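PDB 5H9N: lipocalin AI-4 from Rhodnius prolixus, which binds cysteinyl leukotrienes such as leukotriene C4 as a salivary lipocalin of a blood-feeding insect, probably sequestering these mediators from the host. Local coordinates for residues 16-21 against 97-102; 35-40 against 119-124; 91-96 against 108-113. The protein carries 1 engineered substitution. One frame throughout, in Å; residues are numbered along the deposited sequence. Where two conformers were deposited one is given.

Contact 1 (16-21 against 97-102); sequences KIMSGF and VVETDY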
loop_
_atom_site.group_PDB
_atom_site.type_symbol
_atom_site.label_atom_id
_atom_site.label_comp_id
_atom_site.label_asym_id
_atom_site.label_seq_id
_atom_site.Cartn_x
_atom_site.Cartn_y
_atom_site.Cartn_z
ATOM N N LYS A 16 13.823 -6.067 -5.860
ATOM C CA LYS A 16 13.694 -4.756 -5.248
ATOM C C LYS A 16 12.947 -4.771 -3.919
ATOM O O LYS A 16 12.884 -3.750 -3.229
ATOM C CB LYS A 16 13.011 -3.799 -6.226
ATOM C CG LYS A 16 13.874 -3.508 -7.447
ATOM C CD LYS A 16 13.088 -2.836 -8.556
ATOM C CE LYS A 16 13.974 -2.584 -9.767
ATOM N NZ LYS A 16 13.187 -2.112 -10.938
ATOM N N ILE A 17 12.391 -5.919 -3.553
ATOM C CA ILE A 17 11.636 -6.066 -2.309
ATOM C C ILE A 17 12.543 -6.543 -1.180
ATOM O O ILE A 17 13.420 -7.372 -1.389
ATOM C CB ILE A 17 10.462 -7.061 -2.493
ATOM C CG1 ILE A 17 9.482 -6.526 -3.540
ATOM C CG2 ILE A 17 9.735 -7.308 -1.178
ATOM C CD1 ILE A 17 8.359 -7.487 -3.895
ATOM N N MET A 18 12.333 -6.009 0.017
ATOM C CA MET A 18 13.101 -6.407 1.189
ATOM C C MET A 18 13.114 -7.908 1.386
ATOM O O MET A 18 12.167 -8.612 1.029
ATOM C CB MET A 18 12.536 -5.766 2.446
ATOM C CG MET A 18 11.133 -6.257 2.777
ATOM S SD MET A 18 10.339 -5.427 4.165
ATOM C CE MET A 18 11.448 -5.882 5.496
ATOM N N SER A 19 14.196 -8.397 1.967
ATOM C CA SER A 19 14.248 -9.783 2.379
ATOM C C SER A 19 13.688 -9.894 3.792
ATOM O O SER A 19 13.694 -8.920 4.560
ATOM C CB SER A 19 15.679 -10.315 2.318
ATOM O OG SER A 19 16.536 -9.524 3.120
ATOM N N GLY A 20 13.171 -11.073 4.114
ATOM C CA GLY A 20 12.759 -11.388 5.466
ATOM C C GLY A 20 11.540 -10.636 5.961
ATOM O O GLY A 20 11.426 -10.375 7.154
ATOM N N PHE A 21 10.627 -10.311 5.057
ATOM C CA PHE A 21 9.383 -9.644 5.436
ATOM C C PHE A 21 8.612 -10.462 6.465
ATOM O O PHE A 21 8.405 -11.665 6.287
ATOM C CB PHE A 21 8.505 -9.390 4.214
ATOM C CG PHE A 21 7.153 -8.813 4.547
ATOM C CD1 PHE A 21 7.038 -7.530 5.059
ATOM C CD2 PHE A 21 5.999 -9.548 4.331
ATOM C CE1 PHE A 21 5.800 -6.993 5.362
ATOM C CE2 PHE A 21 4.753 -9.014 4.633
ATOM C CZ PHE A 21 4.654 -7.730 5.140
ATOM N N VAL A 97 5.045 -5.032 0.233
ATOM C CA VAL A 97 5.804 -4.155 1.120
ATOM C C VAL A 97 7.253 -4.126 0.637
ATOM O O VAL A 97 7.975 -5.118 0.719
ATOM C CB VAL A 97 5.732 -4.620 2.580
ATOM C CG1 VAL A 97 6.529 -3.679 3.475
ATOM C CG2 VAL A 97 4.288 -4.677 3.035
ATOM N N VAL A 98 7.683 -2.990 0.112
ATOM C CA VAL A 98 9.021 -2.856 -0.430
ATOM C C VAL A 98 10.064 -2.772 0.679
ATOM O O VAL A 98 11.093 -3.435 0.617
ATOM C CB VAL A 98 9.103 -1.619 -1.349
ATOM C CG1 VAL A 98 10.501 -1.455 -1.901
ATOM C CG2 VAL A 98 8.081 -1.740 -2.486
ATOM N N GLU A 99 9.785 -1.960 1.689
ATOM C CA GLU A 99 10.702 -1.764 2.805
ATOM C C GLU A 99 9.899 -1.314 4.007
ATOM O O GLU A 99 9.025 -0.460 3.854
ATOM C CB GLU A 99 11.759 -0.707 2.467
ATOM C CG GLU A 99 12.894 -1.146 1.581
ATOM C CD GLU A 99 14.070 -1.667 2.373
ATOM O OE1 GLU A 99 15.053 -0.915 2.534
ATOM O OE2 GLU A 99 14.006 -2.821 2.841
ATOM N N THR A 100 10.176 -1.848 5.193
ATOM C CA THR A 100 9.495 -1.378 6.404
ATOM C C THR A 100 10.343 -1.652 7.623
ATOM O O THR A 100 11.113 -2.610 7.625
ATOM C CB THR A 100 8.104 -2.040 6.592
ATOM O OG1 THR A 100 7.463 -1.498 7.752
ATOM C CG2 THR A 100 8.232 -3.532 6.765
ATOM N N ASP A 101 10.229 -0.804 8.648
ATOM C CA ASP A 101 10.847 -1.110 9.938
ATOM C C ASP A 101 9.770 -1.500 10.949
ATOM O O ASP A 101 10.054 -1.650 12.134
ATOM C CB ASP A 101 11.705 0.065 10.440
ATOM C CG ASP A 101 10.885 1.245 10.946
ATOM O OD1 ASP A 101 9.689 1.336 10.628
ATOM O OD2 ASP A 101 11.469 2.089 11.655
ATOM N N TYR A 102 8.535 -1.651 10.463
ATOM C CA TYR A 102 7.358 -2.111 11.230
ATOM C C TYR A 102 6.848 -1.129 12.282
ATOM O O TYR A 102 5.641 -0.969 12.438
ATOM C CB TYR A 102 7.629 -3.472 11.889
ATOM C CG TYR A 102 8.126 -4.512 10.909
ATOM C CD1 TYR A 102 7.248 -5.160 10.052
ATOM C CD2 TYR A 102 9.475 -4.837 10.835
ATOM C CE1 TYR A 102 7.695 -6.099 9.150
ATOM C CE2 TYR A 102 9.931 -5.776 9.933
ATOM C CZ TYR A 102 9.040 -6.410 9.102
ATOM O OH TYR A 102 9.506 -7.349 8.203
HETATM O O HOH W 1 14.171 -3.528 0.004
HETATM O O HOH W 2 11.902 -8.079 8.725
#
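M18 meets T100 and Y102 where the loop 16-21 packs against the end of strand 90-100 of the lipocalin barrel. The backbone tie is one hydrogen bond, M18 N to V98 O, 2.9 Å. V98 and E99 both face L107 of the adjoining strand, a classic beta bulge.

The tight part is apolar. CG of M18 stands between its backbone N and carbonyl carbon (chi1 65°), and the chain runs on extended before bending at its last torsion. The sulfur thereby reaches T100, with SD 3.8 Å from T100 CG2. The methyl CE goes further, to 3.6 Å from Y102 OH. F21 works from the other end of the loop. Its CE1 corner sits 3.6 Å from V97 CG2, and the two side chains cross at about a right angle. T100 CG2 lies over one face of the Y102 ring, offset toward its rim. T100 OG1 accepts from Y102 N in an ST turn and is also bonded to Y105. F26 of helix 23-26 packs on both V97 and Y102.

Solvent enters at both ends, by K16 and E99 and by G20 and Y102, with the M18, F21, V97 and T100 cluster packed between them. Near K16 a water donates to V98 O and, weakly, to K16 O. E99 bends at chi2, which brings OE2 to 3.3 Å from M18 CB and 2.9 Å from the same water. At the other end the Y102 hydroxyl is bonded to D22 N. A second water, in the plane of the Y102 ring, donates to G20 O and lies 2.6 Å from Y102 OH.

Contact 2 (35-40 against 119-124); sequences HSRDSE and PKDNFL. With LTX ((5~{S},6~{R},7~{E},9~{E},11~{Z},14~{Z})-6-[(2~{R})-2-[[(4~{S})-4-azanyl-5-oxidanyl-5-oxidanylidene-pentanoyl]amino]-3-( 2-hydroxy-2-oxoethylamino)-3-oxidanylidene-propyl]sulfanyl-5-oxidanyl-icosa-7,9,11,14-tetraenoic acid), chain B.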
loop_
_atom_site.group_PDB
_atom_site.type_symbol
_atom_site.label_atom_id
_atom_site.label_comp_id
_atom_site.label_asym_id
_atom_site.label_seq_id
_atom_site.Cartn_x
_atom_site.Cartn_y
_atom_site.Cartn_z
ATOM N N HIS A 35 2.074 9.804 2.347
ATOM C CA HIS A 35 2.676 10.277 1.104
ATOM C C HIS A 35 2.466 9.259 0.006
ATOM O O HIS A 35 2.347 8.063 0.295
ATOM C CB HIS A 35 4.187 10.510 1.231
ATOM C CG HIS A 35 4.581 11.512 2.266
ATOM N ND1 HIS A 35 4.457 11.270 3.613
ATOM C CD2 HIS A 35 5.141 12.740 2.148
ATOM C CE1 HIS A 35 4.896 12.321 4.285
ATOM N NE2 HIS A 35 5.309 13.226 3.419
ATOM N N SER A 36 2.493 9.683 -1.249
ATOM C CA SER A 36 2.441 8.735 -2.361
ATOM C C SER A 36 3.083 9.373 -3.594
ATOM O O SER A 36 3.191 10.608 -3.689
ATOM C CB SER A 36 1.001 8.293 -2.631
ATOM O OG SER A 36 0.177 9.398 -2.953
ATOM N N ARG A 37 3.541 8.545 -4.527
ATOM C CA ARG A 37 4.170 9.038 -5.747
ATOM C C ARG A 37 3.179 9.870 -6.546
ATOM O O ARG A 37 3.494 10.972 -6.969
ATOM C CB ARG A 37 4.690 7.872 -6.593
ATOM C CG ARG A 37 5.407 8.341 -7.856
ATOM C CD ARG A 37 5.614 7.215 -8.854
ATOM N NE ARG A 37 4.335 6.717 -9.359
ATOM C CZ ARG A 37 4.139 5.505 -9.864
ATOM N NH1 ARG A 37 5.137 4.625 -9.946
ATOM N NH2 ARG A 37 2.931 5.163 -10.282
ATOM N N ASP A 38 1.992 9.309 -6.762
ATOM C CA ASP A 38 0.907 9.958 -7.492
ATOM C C ASP A 38 -0.171 10.281 -6.481
ATOM O O ASP A 38 -0.435 9.476 -5.587
ATOM C CB ASP A 38 0.332 9.045 -8.580
ATOM C CG ASP A 38 1.382 8.510 -9.536
ATOM O OD1 ASP A 38 2.467 9.108 -9.639
ATOM O OD2 ASP A 38 1.097 7.492 -10.205
ATOM N N SER A 39 -0.815 11.433 -6.611
ATOM C CA SER A 39 -1.879 11.803 -5.690
ATOM C C SER A 39 -2.993 12.541 -6.412
ATOM O O SER A 39 -2.814 13.042 -7.514
ATOM C CB SER A 39 -1.331 12.657 -4.551
ATOM O OG SER A 39 -0.702 13.816 -5.044
ATOM N N GLU A 40 -4.152 12.583 -5.778
ATOM C CA GLU A 40 -5.279 13.328 -6.305
ATOM C C GLU A 40 -5.574 14.493 -5.382
ATOM O O GLU A 40 -4.973 14.623 -4.315
ATOM C CB GLU A 40 -6.499 12.421 -6.445
ATOM C CG GLU A 40 -6.329 11.303 -7.463
ATOM C CD GLU A 40 -5.629 10.089 -6.887
ATOM O OE1 GLU A 40 -5.234 10.136 -5.702
ATOM O OE2 GLU A 40 -5.470 9.090 -7.621
ATOM N N PRO A 119 -3.745 -1.446 -15.639
ATOM C CA PRO A 119 -3.792 -1.206 -14.198
ATOM C C PRO A 119 -3.185 0.138 -13.839
ATOM O O PRO A 119 -2.330 0.648 -14.561
ATOM C CB PRO A 119 -2.962 -2.355 -13.615
ATOM C CG PRO A 119 -2.065 -2.781 -14.722
ATOM C CD PRO A 119 -2.816 -2.532 -16.003
ATOM N N LYS A 120 -3.658 0.709 -12.740
ATOM C CA LYS A 120 -3.040 1.876 -12.133
ATOM C C LYS A 120 -2.144 1.403 -11.016
ATOM O O LYS A 120 -2.487 0.454 -10.300
ATOM C CB LYS A 120 -4.083 2.832 -11.557
ATOM C CG LYS A 120 -4.967 3.530 -12.556
ATOM C CD LYS A 120 -5.840 4.530 -11.818
ATOM C CE LYS A 120 -6.739 5.289 -12.761
ATOM N NZ LYS A 120 -7.537 6.305 -12.027
ATOM N N ASP A 121 -1.006 2.053 -10.829
ATOM C CA ASP A 121 -0.151 1.671 -9.713
ATOM C C ASP A 121 0.357 2.908 -8.982
ATOM O O ASP A 121 0.059 4.048 -9.370
ATOM C CB ASP A 121 0.998 0.743 -10.162
ATOM C CG ASP A 121 2.010 1.401 -11.062
ATOM O OD1 ASP A 121 1.926 2.620 -11.318
ATOM O OD2 ASP A 121 2.932 0.675 -11.494
ATOM N N ASN A 122 1.097 2.686 -7.909
ATOM C CA ASN A 122 1.546 3.774 -7.063
ATOM C C ASN A 122 2.582 3.243 -6.103
ATOM O O ASN A 122 2.617 2.031 -5.817
ATOM C CB ASN A 122 0.372 4.385 -6.296
ATOM C CG ASN A 122 0.530 5.876 -6.072
ATOM O OD1 ASN A 122 1.614 6.447 -6.242
ATOM N ND2 ASN A 122 -0.564 6.521 -5.692
ATOM N N PHE A 123 3.424 4.140 -5.604
ATOM C CA PHE A 123 4.217 3.852 -4.408
ATOM C C PHE A 123 3.665 4.688 -3.274
ATOM O O PHE A 123 3.363 5.867 -3.449
ATOM C CB PHE A 123 5.698 4.132 -4.622
ATOM C CG PHE A 123 6.382 3.120 -5.497
ATOM C CD1 PHE A 123 6.396 3.277 -6.878
ATOM C CD2 PHE A 123 7.020 2.006 -4.947
ATOM C CE1 PHE A 123 7.036 2.354 -7.694
ATOM C CE2 PHE A 123 7.649 1.082 -5.752
ATOM C CZ PHE A 123 7.665 1.256 -7.133
ATOM N N LEU A 124 3.509 4.037 -2.124
ATOM C CA LEU A 124 2.806 4.562 -0.962
ATOM C C LEU A 124 3.720 4.562 0.235
ATOM O O LEU A 124 4.388 3.564 0.493
ATOM C CB LEU A 124 1.587 3.694 -0.656
ATOM C CG LEU A 124 0.622 3.383 -1.801
ATOM C CD1 LEU A 124 -0.470 2.440 -1.325
ATOM C CD2 LEU A 124 0.012 4.638 -2.360
HETATM O O2 LTX B . -2.776 2.655 -5.915
HETATM C C1 LTX B . -3.004 3.870 -6.126
HETATM O O1 LTX B . -2.873 4.747 -5.238
HETATM C C2 LTX B . -3.437 4.290 -7.510
HETATM C C3 LTX B . -4.920 4.645 -7.492
HETATM C C4 LTX B . -5.716 3.589 -6.728
HETATM C C5 LTX B . -7.212 3.785 -6.933
HETATM O O3 LTX B . -7.664 4.956 -6.238
HETATM C C6 LTX B . -8.013 2.575 -6.463
HETATM C C7 LTX B . -7.866 2.362 -4.962
HETATM C C8 LTX B . -7.270 1.277 -4.440
HETATM C C9 LTX B . -7.176 1.112 -2.980
HETATM C C10 LTX B . -6.811 -0.027 -2.375
HETATM C C11 LTX B . -6.761 -0.099 -0.911
HETATM C C12 LTX B . -6.390 -1.149 -0.167
HETATM C C13 LTX B . -5.942 -2.496 -0.709
HETATM C C14 LTX B . -4.497 -2.464 -1.164
HETATM C C15 LTX B . -3.459 -2.486 -0.335
HETATM C C16 LTX B . -3.623 -2.561 1.165
HETATM C C17 LTX B . -2.521 -1.758 1.848
HETATM C C18 LTX B . -2.559 -2.007 3.351
HETATM C C19 LTX B . -1.693 -1.017 4.116
HETATM C C20 LTX B . -1.723 -1.313 5.603
HETATM O O32 LTX B . -11.738 4.412 -1.482
HETATM C C21 LTX B . -11.406 3.848 -2.542
HETATM O O31 LTX B . -10.253 3.901 -3.018
HETATM C CA3 LTX B . -12.456 3.067 -3.286
HETATM N N3 LTX B . -11.879 2.443 -4.466
HETATM C C22 LTX B . -12.604 1.936 -5.458
HETATM O O33 LTX B . -13.822 1.974 -5.436
HETATM C CA2 LTX B . -11.911 1.302 -6.632
HETATM C CB2 LTX B . -10.389 1.308 -6.496
HETATM S SG2 LTX B . -9.700 2.870 -6.932
HETATM N N2 LTX B . -12.344 1.917 -7.869
HETATM C CD1 LTX B . -12.748 1.192 -8.902
HETATM O OE1 LTX B . -12.457 0.013 -9.046
HETATM C CG1 LTX B . -13.595 1.945 -9.901
HETATM C CB1 LTX B . -13.746 1.168 -11.199
HETATM C CA1 LTX B . -14.140 2.121 -12.325
HETATM N N1 LTX B . -13.227 3.283 -12.326
HETATM C C23 LTX B . -15.548 2.602 -12.145
HETATM O O11 LTX B . -15.752 3.836 -12.092
HETATM O O12 LTX B . -16.461 1.754 -12.064
HETATM O O HOH W 3 5.169 2.185 -11.534
HETATM O O HOH W 4 -1.348 6.306 -9.921
#
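R37 and N122 lie alongside each other, pointing opposite ways, where strand 30-36 meets strand 120-127 in the lipocalin barrel. Their guanidinium and amide planes are 29° apart, and N122 CA lies over one guanidinium face. S36 and L124 form an antiparallel non-hydrogen-bonded pair. Just beyond it, R37 N donates to F123 O.

R37 leaves the backbone with CG anti to N (chi1 -178°) and bends at chi3. This brings the guanidinium edge to D38 and D121. It grips D38 side-on, NE to OD1 and NH2 to OD2, both at 3.0 Å. NH2 also reaches D121 OD1 at 2.9 Å. All three oxygens are near the guanidinium plane, but each is met from above its own carboxylate plane. D121 OD2 is bonded to Y109 OH, and a water joins it to R37 NH1. The same NH1 meets the F123 ring at its edge, 3.6 Å from CD1.

The N122 amide pairs with the D38 backbone. N122 OD1 accepts from D38 N at 2.9 Å, while ND2 donates to D38 O at 3.0 Å. S36 OG reaches D38 O from the opposite face of its plane, at 2.7 Å. ND2 gives its other hydrogen to carboxylate oxygen O1 of leukotriene C4, 2.9 Å away, in a nearly straight bond of 169°.

The two bonds to the D38 backbone fix the rotation of the amide and leave its other N-H directed at the ligand. D38, through its backbone N and O, is a second-shell residue that positions N122. Two carboxylates share the R37 cation, which would probably ease the repulsion between them.

Contact 3 (91-96 against 108-113); sequences FTSYMA and LYRCGL. With LTX ((5~{S},6~{R},7~{E},9~{E},11~{Z},14~{Z})-6-[(2~{R})-2-[[(4~{S})-4-azanyl-5-oxidanyl-5-oxidanylidene-pentanoyl]amino]-3-( 2-hydroxy-2-oxoethylamino)-3-oxidanylidene-propyl]sulfanyl-5-oxidanyl-icosa-7,9,11,14-tetraenoic acid), chain B.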
loop_
_atom_site.group_PDB
_atom_site.type_symbol
_atom_site.label_atom_id
_atom_site.label_comp_id
_atom_site.label_asym_id
_atom_site.label_seq_id
_atom_site.Cartn_x
_atom_site.Cartn_y
_atom_site.Cartn_z
ATOM N N PHE A 91 -13.737 -4.143 -5.558
ATOM C CA PHE A 91 -12.564 -4.140 -6.409
ATOM C C PHE A 91 -11.488 -5.042 -5.827
ATOM O O PHE A 91 -11.562 -5.452 -4.669
ATOM C CB PHE A 91 -12.038 -2.708 -6.603
ATOM C CG PHE A 91 -11.583 -2.035 -5.329
ATOM C CD1 PHE A 91 -12.482 -1.354 -4.523
ATOM C CD2 PHE A 91 -10.248 -2.056 -4.961
ATOM C CE1 PHE A 91 -12.058 -0.722 -3.368
ATOM C CE2 PHE A 91 -9.821 -1.433 -3.808
ATOM C CZ PHE A 91 -10.729 -0.762 -3.007
ATOM N N THR A 92 -10.490 -5.350 -6.648
ATOM C CA THR A 92 -9.351 -6.155 -6.225
ATOM C C THR A 92 -8.100 -5.317 -6.394
ATOM O O THR A 92 -7.899 -4.706 -7.442
ATOM C CB THR A 92 -9.228 -7.439 -7.044
ATOM O OG1 THR A 92 -10.474 -8.139 -7.018
ATOM C CG2 THR A 92 -8.121 -8.343 -6.494
ATOM N N SER A 93 -7.284 -5.257 -5.350
ATOM C CA SER A 93 -6.055 -4.471 -5.347
ATOM C C SER A 93 -4.873 -5.329 -4.907
ATOM O O SER A 93 -5.025 -6.180 -4.031
ATOM C CB SER A 93 -6.213 -3.276 -4.418
ATOM O OG SER A 93 -5.041 -2.483 -4.383
ATOM N N TYR A 94 -3.709 -5.114 -5.506
ATOM C CA TYR A 94 -2.505 -5.895 -5.203
ATOM C C TYR A 94 -1.456 -5.009 -4.567
ATOM O O TYR A 94 -1.336 -3.832 -4.914
ATOM C CB TYR A 94 -1.943 -6.544 -6.476
ATOM C CG TYR A 94 -2.933 -7.479 -7.124
ATOM C CD1 TYR A 94 -3.977 -6.985 -7.910
ATOM C CD2 TYR A 94 -2.861 -8.848 -6.917
ATOM C CE1 TYR A 94 -4.912 -7.835 -8.475
ATOM C CE2 TYR A 94 -3.781 -9.700 -7.488
ATOM C CZ TYR A 94 -4.802 -9.183 -8.264
ATOM O OH TYR A 94 -5.720 -10.031 -8.832
ATOM N N MET A 95 -0.671 -5.567 -3.659
ATOM C CA MET A 95 0.359 -4.787 -3.008
ATOM C C MET A 95 1.535 -5.631 -2.563
ATOM O O MET A 95 1.405 -6.836 -2.336
ATOM C CB MET A 95 -0.237 -4.048 -1.814
ATOM C CG MET A 95 -0.864 -4.999 -0.820
ATOM S SD MET A 95 -0.486 -4.559 0.851
ATOM C CE MET A 95 1.210 -4.850 0.546
ATOM N N ALA A 96 2.682 -4.981 -2.407
ATOM C CA ALA A 96 3.851 -5.605 -1.804
ATOM C C ALA A 96 4.513 -4.584 -0.898
ATOM O O ALA A 96 4.539 -3.392 -1.225
ATOM C CB ALA A 96 4.821 -6.081 -2.868
ATOM N N LEU A 108 5.233 0.891 0.339
ATOM C CA LEU A 108 4.497 -0.132 -0.388
ATOM C C LEU A 108 4.370 0.201 -1.853
ATOM O O LEU A 108 4.369 1.374 -2.251
ATOM C CB LEU A 108 3.088 -0.321 0.201
ATOM C CG LEU A 108 2.918 -1.288 1.373
ATOM C CD1 LEU A 108 3.732 -0.825 2.578
ATOM C CD2 LEU A 108 1.446 -1.432 1.740
ATOM N N TYR A 109 4.217 -0.838 -2.652
ATOM C CA TYR A 109 3.822 -0.722 -4.049
ATOM C C TYR A 109 2.408 -1.255 -4.152
ATOM O O TYR A 109 2.112 -2.305 -3.570
ATOM C CB TYR A 109 4.770 -1.515 -4.942
ATOM C CG TYR A 109 4.344 -1.567 -6.391
ATOM C CD1 TYR A 109 4.471 -0.449 -7.209
ATOM C CD2 TYR A 109 3.809 -2.725 -6.944
ATOM C CE1 TYR A 109 4.087 -0.487 -8.530
ATOM C CE2 TYR A 109 3.424 -2.774 -8.263
ATOM C CZ TYR A 109 3.551 -1.654 -9.051
ATOM O OH TYR A 109 3.162 -1.741 -10.375
ATOM N N ARG A 110 1.527 -0.532 -4.835
ATOM C CA ARG A 110 0.158 -0.969 -5.025
ATOM C C ARG A 110 -0.200 -0.911 -6.500
ATOM O O ARG A 110 0.228 -0.003 -7.208
ATOM C CB ARG A 110 -0.806 -0.101 -4.207
ATOM C CG ARG A 110 -2.269 -0.550 -4.271
ATOM C CD ARG A 110 -3.126 0.100 -3.190
ATOM N NE ARG A 110 -3.234 1.539 -3.381
ATOM C CZ ARG A 110 -3.716 2.378 -2.468
ATOM N NH1 ARG A 110 -4.126 1.908 -1.292
ATOM N NH2 ARG A 110 -3.751 3.678 -2.717
ATOM N N CYS A 111 -0.993 -1.868 -6.966
ATOM C CA CYS A 111 -1.371 -1.933 -8.371
ATOM C C CYS A 111 -2.699 -2.664 -8.516
ATOM O O CYS A 111 -2.957 -3.626 -7.801
ATOM C CB CYS A 111 -0.271 -2.631 -9.173
ATOM S SG CYS A 111 -0.471 -2.583 -10.946
ATOM N N GLY A 112 -3.533 -2.236 -9.444
ATOM C CA GLY A 112 -4.780 -2.926 -9.689
ATOM C C GLY A 112 -5.563 -2.290 -10.811
ATOM O O GLY A 112 -5.280 -1.161 -11.238
ATOM N N LEU A 113 -6.552 -3.022 -11.298
ATOM C CA LEU A 113 -7.471 -2.494 -12.291
ATOM C C LEU A 113 -8.467 -1.568 -11.598
ATOM O O LEU A 113 -9.016 -1.907 -10.549
ATOM C CB LEU A 113 -8.196 -3.626 -13.014
ATOM C CG LEU A 113 -7.316 -4.642 -13.739
ATOM C CD1 LEU A 113 -8.187 -5.626 -14.505
ATOM C CD2 LEU A 113 -6.333 -3.957 -14.674
HETATM O O2 LTX B . -2.776 2.655 -5.915
HETATM C C1 LTX B . -3.004 3.870 -6.126
HETATM O O1 LTX B . -2.873 4.747 -5.238
HETATM C C2 LTX B . -3.437 4.290 -7.510
HETATM C C3 LTX B . -4.920 4.645 -7.492
HETATM C C4 LTX B . -5.716 3.589 -6.728
HETATM C C5 LTX B . -7.212 3.785 -6.933
HETATM O O3 LTX B . -7.664 4.956 -6.238
HETATM C C6 LTX B . -8.013 2.575 -6.463
HETATM C C7 LTX B . -7.866 2.362 -4.962
HETATM C C8 LTX B . -7.270 1.277 -4.440
HETATM C C9 LTX B . -7.176 1.112 -2.980
HETATM C C10 LTX B . -6.811 -0.027 -2.375
HETATM C C11 LTX B . -6.761 -0.099 -0.911
HETATM C C12 LTX B . -6.390 -1.149 -0.167
HETATM C C13 LTX B . -5.942 -2.496 -0.709
HETATM C C14 LTX B . -4.497 -2.464 -1.164
HETATM C C15 LTX B . -3.459 -2.486 -0.335
HETATM C C16 LTX B . -3.623 -2.561 1.165
HETATM C C17 LTX B . -2.521 -1.758 1.848
HETATM C C18 LTX B . -2.559 -2.007 3.351
HETATM C C19 LTX B . -1.693 -1.017 4.116
HETATM C C20 LTX B . -1.723 -1.313 5.603
HETATM O O32 LTX B . -11.738 4.412 -1.482
HETATM C C21 LTX B . -11.406 3.848 -2.542
HETATM O O31 LTX B . -10.253 3.901 -3.018
HETATM C CA3 LTX B . -12.456 3.067 -3.286
HETATM N N3 LTX B . -11.879 2.443 -4.466
HETATM C C22 LTX B . -12.604 1.936 -5.458
HETATM O O33 LTX B . -13.822 1.974 -5.436
HETATM C CA2 LTX B . -11.911 1.302 -6.632
HETATM C CB2 LTX B . -10.389 1.308 -6.496
HETATM S SG2 LTX B . -9.700 2.870 -6.932
HETATM N N2 LTX B . -12.344 1.917 -7.869
HETATM C CD1 LTX B . -12.748 1.192 -8.902
HETATM O OE1 LTX B . -12.457 0.013 -9.046
HETATM C CG1 LTX B . -13.595 1.945 -9.901
HETATM C CB1 LTX B . -13.746 1.168 -11.199
HETATM C CA1 LTX B . -14.140 2.121 -12.325
HETATM N N1 LTX B . -13.227 3.283 -12.326
HETATM C C23 LTX B . -15.548 2.602 -12.145
HETATM O O11 LTX B . -15.752 3.836 -12.092
HETATM O O12 LTX B . -16.461 1.754 -12.064
HETATM O O HOH W 5 -6.945 -5.469 -9.960
HETATM O O HOH W 6 -7.827 -1.938 -7.845
HETATM O O HOH W 7 -10.608 -4.330 -9.533
#
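The leukotriene C4 pocket of this lipocalin is lined here by one face of the hairpin formed by strands 90-100 and 105-112. R110 carries the polar grip. The side chain runs out extended and kinks only at chi3 (66°), which swings the guanidinium edge to the ligand carboxylate. R110 NE donates to ligand O2 at 2.8 Å, and NH2 donates to O1 at 2.9 Å in an almost straight bond (177°). NH1 is bonded to Y48. Ligand C9 lies over one guanidinium face; the lipid chain folds back across the group that holds its carboxylate.

S93 OG sits 3.4 Å from R110 CG and 3.3 Å from ligand C14. M95 SD meets the lipid tail at C17, 3.6 Å away, while its methyl CE packs on L108 CD2 at 3.6 Å. F91 offers a ring face to the peptide part, with ligand CB2 3.6 Å above its centre.

Y94 pairs with C111, and A96 with Y109, each through two backbone hydrogen bonds. These side chains point to the other face, where C111 is disulfide-linked to C10. Such alternation, ligand-facing on one side only, is typical of the lipocalin beta-barrel.

All three contacts reach one curled antiparallel sheet, the lipocalin barrel. Contacts 1 and 3 share strand 90-100: residues 91-96 run straight into 97-102, and the centres are about 16 Å apart. Contacts 2 and 3 are closer, about 10 Å between centres; contacts 1 and 2 are about 18 Å apart, centre to centre. Strands 105-112 and 120-127 are neighbours, joined by backbone hydrogen bonds such as L124 N to L108 O. Along the chain contact 3 is nested inside the loop closed by contact 2, whereas contact 1 crosses both. Contacts 2 and 3 hold the ligand carboxylate together, through N122 and R110. Contact 1 binds the loop before helix 23-26 to the barrel, the side chain of V97 about 7 Å from the ligand.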